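Local coordinates for enoyl-CoA hydratase/isomerase family protein (Bacillus anthracis, PDB 3KQF) that probably catalyses the reversible hydration of the double bond of enoyl-CoA thioesters as a member of the crotonase family, at residues L137-T140 with I145-A148; A163-L166 with G170-I173. All coordinates share one frame; numbering follows the deposited sequence.

Interaction 1: L137-T140 with I145-A148; sequences LTET and IPGA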
loop_
_atom_site.group_PDB
_atom_site.type_symbol
_atom_site.label_atom_id
_atom_site.label_comp_id
_atom_site.label_asym_id
_atom_site.label_seq_id
_atom_site.Cartn_x
_atom_site.Cartn_y
_atom_site.Cartn_z
ATOM N N LEU A 137 4.966 -17.596 2.224
ATOM C CA LEU A 137 3.756 -18.352 1.934
ATOM C C LEU A 137 4.199 -19.408 0.946
ATOM O O LEU A 137 4.218 -19.180 -0.265
ATOM C CB LEU A 137 2.651 -17.473 1.376
ATOM C CG LEU A 137 2.012 -16.525 2.387
ATOM C CD1 LEU A 137 0.996 -15.637 1.726
ATOM C CD2 LEU A 137 1.351 -17.324 3.502
ATOM N N THR A 138 4.496 -20.585 1.479
ATOM C CA THR A 138 5.058 -21.699 0.712
ATOM C C THR A 138 4.025 -22.586 0.026
ATOM O O THR A 138 4.403 -23.537 -0.656
ATOM C CB THR A 138 5.880 -22.594 1.649
ATOM O OG1 THR A 138 5.051 -22.975 2.754
ATOM C CG2 THR A 138 7.144 -21.848 2.182
ATOM N N GLU A 139 2.741 -22.253 0.179
ATOM C CA GLU A 139 1.641 -23.068 -0.359
ATOM C C GLU A 139 1.744 -23.571 -1.826
ATOM O O GLU A 139 1.513 -24.753 -2.090
ATOM C CB GLU A 139 0.287 -22.365 -0.127
ATOM C CG GLU A 139 -0.171 -22.326 1.345
ATOM C CD GLU A 139 0.435 -21.197 2.194
ATOM O OE1 GLU A 139 1.448 -20.593 1.800
ATOM O OE2 GLU A 139 -0.143 -20.891 3.273
ATOM N N THR A 140 2.121 -22.713 -2.767
ATOM C CA THR A 140 2.173 -23.128 -4.166
ATOM C C THR A 140 3.232 -24.216 -4.409
ATOM O O THR A 140 3.112 -24.972 -5.368
ATOM C CB THR A 140 2.385 -21.951 -5.139
ATOM O OG1 THR A 140 3.600 -21.282 -4.778
ATOM C CG2 THR A 140 1.130 -20.964 -5.123
ATOM N N ILE A 145 -2.939 -23.269 -2.372
ATOM C CA ILE A 145 -2.815 -21.822 -2.267
ATOM C C ILE A 145 -3.031 -21.457 -0.803
ATOM O O ILE A 145 -3.552 -22.289 -0.028
ATOM C CB ILE A 145 -3.860 -21.054 -3.133
ATOM C CG1 ILE A 145 -5.293 -21.253 -2.599
ATOM C CG2 ILE A 145 -3.761 -21.439 -4.626
ATOM C CD1 ILE A 145 -6.304 -20.403 -3.239
ATOM N N PRO A 146 -2.583 -20.250 -0.398
ATOM C CA PRO A 146 -2.877 -19.857 0.986
ATOM C C PRO A 146 -4.403 -19.858 1.141
ATOM O O PRO A 146 -5.098 -19.194 0.376
ATOM C CB PRO A 146 -2.283 -18.452 1.095
ATOM C CG PRO A 146 -1.205 -18.393 0.016
ATOM C CD PRO A 146 -1.749 -19.259 -1.103
ATOM N N GLY A 147 -4.920 -20.636 2.087
ATOM C CA GLY A 147 -6.364 -20.749 2.263
ATOM C C GLY A 147 -6.915 -20.134 3.521
ATOM O O GLY A 147 -8.131 -20.247 3.798
ATOM N N ALA A 148 -6.034 -19.486 4.283
ATOM C CA ALA A 148 -6.404 -18.822 5.519
ATOM C C ALA A 148 -6.071 -17.332 5.474
ATOM O O ALA A 148 -5.550 -16.779 6.437
ATOM C CB ALA A 148 -5.708 -19.496 6.709
HETATM O O HOH W 1 -2.645 -21.594 4.075
#

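Interaction 2: A163-L166 with G170-I173; sequences AKEL and GRRI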
loop_
_atom_site.group_PDB
_atom_site.type_symbol
_atom_site.label_atom_id
_atom_site.label_comp_id
_atom_site.label_asym_id
_atom_site.label_seq_id
_atom_site.Cartn_x
_atom_site.Cartn_y
_atom_site.Cartn_z
ATOM N N ALA A 163 3.420 -9.155 -2.952
ATOM C CA ALA A 163 2.613 -10.296 -2.525
ATOM C C ALA A 163 2.577 -11.371 -3.605
ATOM O O ALA A 163 2.620 -12.552 -3.298
ATOM C CB ALA A 163 1.187 -9.854 -2.185
ATOM N N LYS A 164 2.459 -10.951 -4.865
ATOM C CA LYS A 164 2.400 -11.887 -5.979
ATOM C C LYS A 164 3.714 -12.639 -6.156
ATOM O O LYS A 164 3.713 -13.860 -6.302
ATOM C CB LYS A 164 2.012 -11.173 -7.278
ATOM C CG LYS A 164 0.528 -10.895 -7.386
ATOM C CD LYS A 164 0.184 -10.135 -8.656
ATOM C CE LYS A 164 -1.341 -10.184 -8.888
ATOM N NZ LYS A 164 -1.739 -9.579 -10.183
ATOM N N GLU A 165 4.841 -11.940 -6.133
ATOM C CA GLU A 165 6.119 -12.655 -6.336
ATOM C C GLU A 165 6.327 -13.662 -5.189
ATOM O O GLU A 165 6.773 -14.761 -5.410
ATOM C CB GLU A 165 7.320 -11.717 -6.529
ATOM C CG GLU A 165 7.814 -10.905 -5.359
ATOM C CD GLU A 165 8.856 -11.605 -4.491
ATOM O OE1 GLU A 165 9.447 -10.918 -3.634
ATOM O OE2 GLU A 165 9.133 -12.809 -4.684
ATOM N N LEU A 166 5.980 -13.280 -3.974
ATOM C CA LEU A 166 6.135 -14.180 -2.820
ATOM C C LEU A 166 5.233 -15.403 -2.888
ATOM O O LEU A 166 5.684 -16.545 -2.637
ATOM C CB LEU A 166 5.876 -13.429 -1.527
ATOM C CG LEU A 166 7.001 -12.433 -1.194
ATOM C CD1 LEU A 166 6.584 -11.599 -0.014
ATOM C CD2 LEU A 166 8.328 -13.093 -0.914
ATOM N N GLY A 170 6.638 -18.952 -3.776
ATOM C CA GLY A 170 6.566 -19.693 -2.506
ATOM C C GLY A 170 7.897 -19.650 -1.774
ATOM O O GLY A 170 8.192 -20.521 -0.961
ATOM N N ARG A 171 8.697 -18.626 -2.057
ATOM C CA ARG A 171 10.037 -18.528 -1.479
ATOM C C ARG A 171 10.066 -18.066 -0.032
ATOM O O ARG A 171 9.166 -17.355 0.426
ATOM C CB ARG A 171 10.931 -17.636 -2.341
ATOM C CG ARG A 171 10.650 -16.130 -2.234
ATOM C CD ARG A 171 11.372 -15.337 -3.307
ATOM N NE ARG A 171 11.164 -13.901 -3.155
ATOM C CZ ARG A 171 11.981 -13.082 -2.489
ATOM N NH1 ARG A 171 13.110 -13.531 -1.944
ATOM N NH2 ARG A 171 11.676 -11.792 -2.377
ATOM N N ARG A 172 11.109 -18.484 0.686
ATOM C CA ARG A 172 11.289 -18.092 2.075
ATOM C C ARG A 172 12.163 -16.840 2.100
ATOM O O ARG A 172 13.147 -16.738 1.347
ATOM C CB ARG A 172 11.998 -19.164 2.902
ATOM C CG ARG A 172 11.348 -20.507 2.976
ATOM C CD ARG A 172 12.164 -21.349 3.961
ATOM N NE ARG A 172 11.637 -22.689 4.154
ATOM C CZ ARG A 172 11.990 -23.494 5.156
ATOM N NH1 ARG A 172 12.829 -23.084 6.090
ATOM N NH2 ARG A 172 11.459 -24.699 5.249
ATOM N N ILE A 173 11.829 -15.914 2.994
ATOM C CA ILE A 173 12.572 -14.673 3.118
ATOM C C ILE A 173 13.021 -14.463 4.570
ATOM O O ILE A 173 12.400 -14.985 5.504
ATOM C CB ILE A 173 11.736 -13.495 2.609
ATOM C CG1 ILE A 173 10.523 -13.244 3.527
ATOM C CG2 ILE A 173 11.258 -13.772 1.143
ATOM C CD1 ILE A 173 9.709 -12.027 3.130
HETATM O O HOH W 2 6.498 -16.657 0.100
#

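Interaction 1: L137-T140 with I145-A148
Glu-139 lies across Pro-146, its whole side chain packed on the Ile-145–Pro-146 peptide and the proline ring. The apolar part begins at CB, 3.5 Å from Ile-145 C, and continues with CG, 3.6 Å from Pro-146 N. There the chain bends (chi2 83°), which carries the carboxylate back over the ring: Glu-139 CD stands 3.9 Å from Pro-146 CG, while OE2 comes within 3.7 Å of Pro-146 CA. A second apolar contact joins Leu-137 CD1 to Pro-146 CG at 3.9 Å, the two side chains running at about a right angle. Polar contact between the segments goes through one water. It donates to Glu-139 OE2 at 2.7 Å and accepts from Gly-147 N at 3.2 Å, tying the buried carboxylate to the backbone just past the proline. Glu-139 also touches Glu-119, whose OE2 accepts a hydrogen bond from Ala-148 N; the two match in sequence position the catalytic glutamates of enoyl-CoA hydratases, and are probably that pair here. Both segments belong to the loop between strand 134-136 and helix 150-158, packed against helices 116-123 and 160-169, with Ile-145 resting on Tyr-238 of the second subunit.

Interaction 2: A163-L166 with G170-I173
Glu-165 meets the edge of the Arg-171 guanidinium side-on, the two planes only 17° apart, while one guanidinium face carries Ile-173 CG2, 3.6 Å above the plane and displaced toward the rim. The salt bridge is bidentate: Arg-171 NH2 donates to Glu-165 OE1 at 2.7 Å and Arg-171 NE to Glu-165 OE2 at 2.8 Å. Both bonds are nearly straight and use syn lone pairs, so the paired contacts fix the rotation of each group. The arginine reaches the carboxylate with its chain extended from CG to NE. Tyr-181 OH is a further partner of NH2, and Arg-162 forms a second salt bridge with Glu-165 OE1. Beside the ion pair, Leu-166 CD2 packs on Ile-173 CG2 at 3.6 Å and on Arg-171 NE at 3.7 Å. In the backbone, Gly-170 N donates to Leu-166 O at 2.8 Å, and a water lies 2.9 Å from Leu-166 O and 2.8 Å from Arg-171 O. Gly-170, with phi 67°, is the first residue to leave the helical conformation: a glycine-terminated helix end, where the chain turns from helix 160-169 into strand 173-174, Ile-173 bonding through its backbone to Leu-135 of strand 134-136.

Interactions 1 and 2 are both buried, although Arg-171 of interaction 2 is partly exposed; their centres are about 10 Å apart, and both lie well away from the centre of the chain and touch the second subunit. Interaction 1 is formed within one irregular loop, by proline packing and a bridging water; in interaction 2 the residues leaving helix 160-169 fold back on its last turns, held by a direct salt bridge, a backbone bond and a leucine-isoleucine contact. The two meet where Thr-138 CG2 packs on Gly-170 O at 3.6 Å. Helix 160-169 serves both: Leu-166 belongs to interaction 2, while Ile-167 touches Leu-137 and Pro-146 and accepts a hydrogen bond from Thr-140 OG1. Strand 134-136 leads into interaction 1 and its partner 173-174 begins within interaction 2.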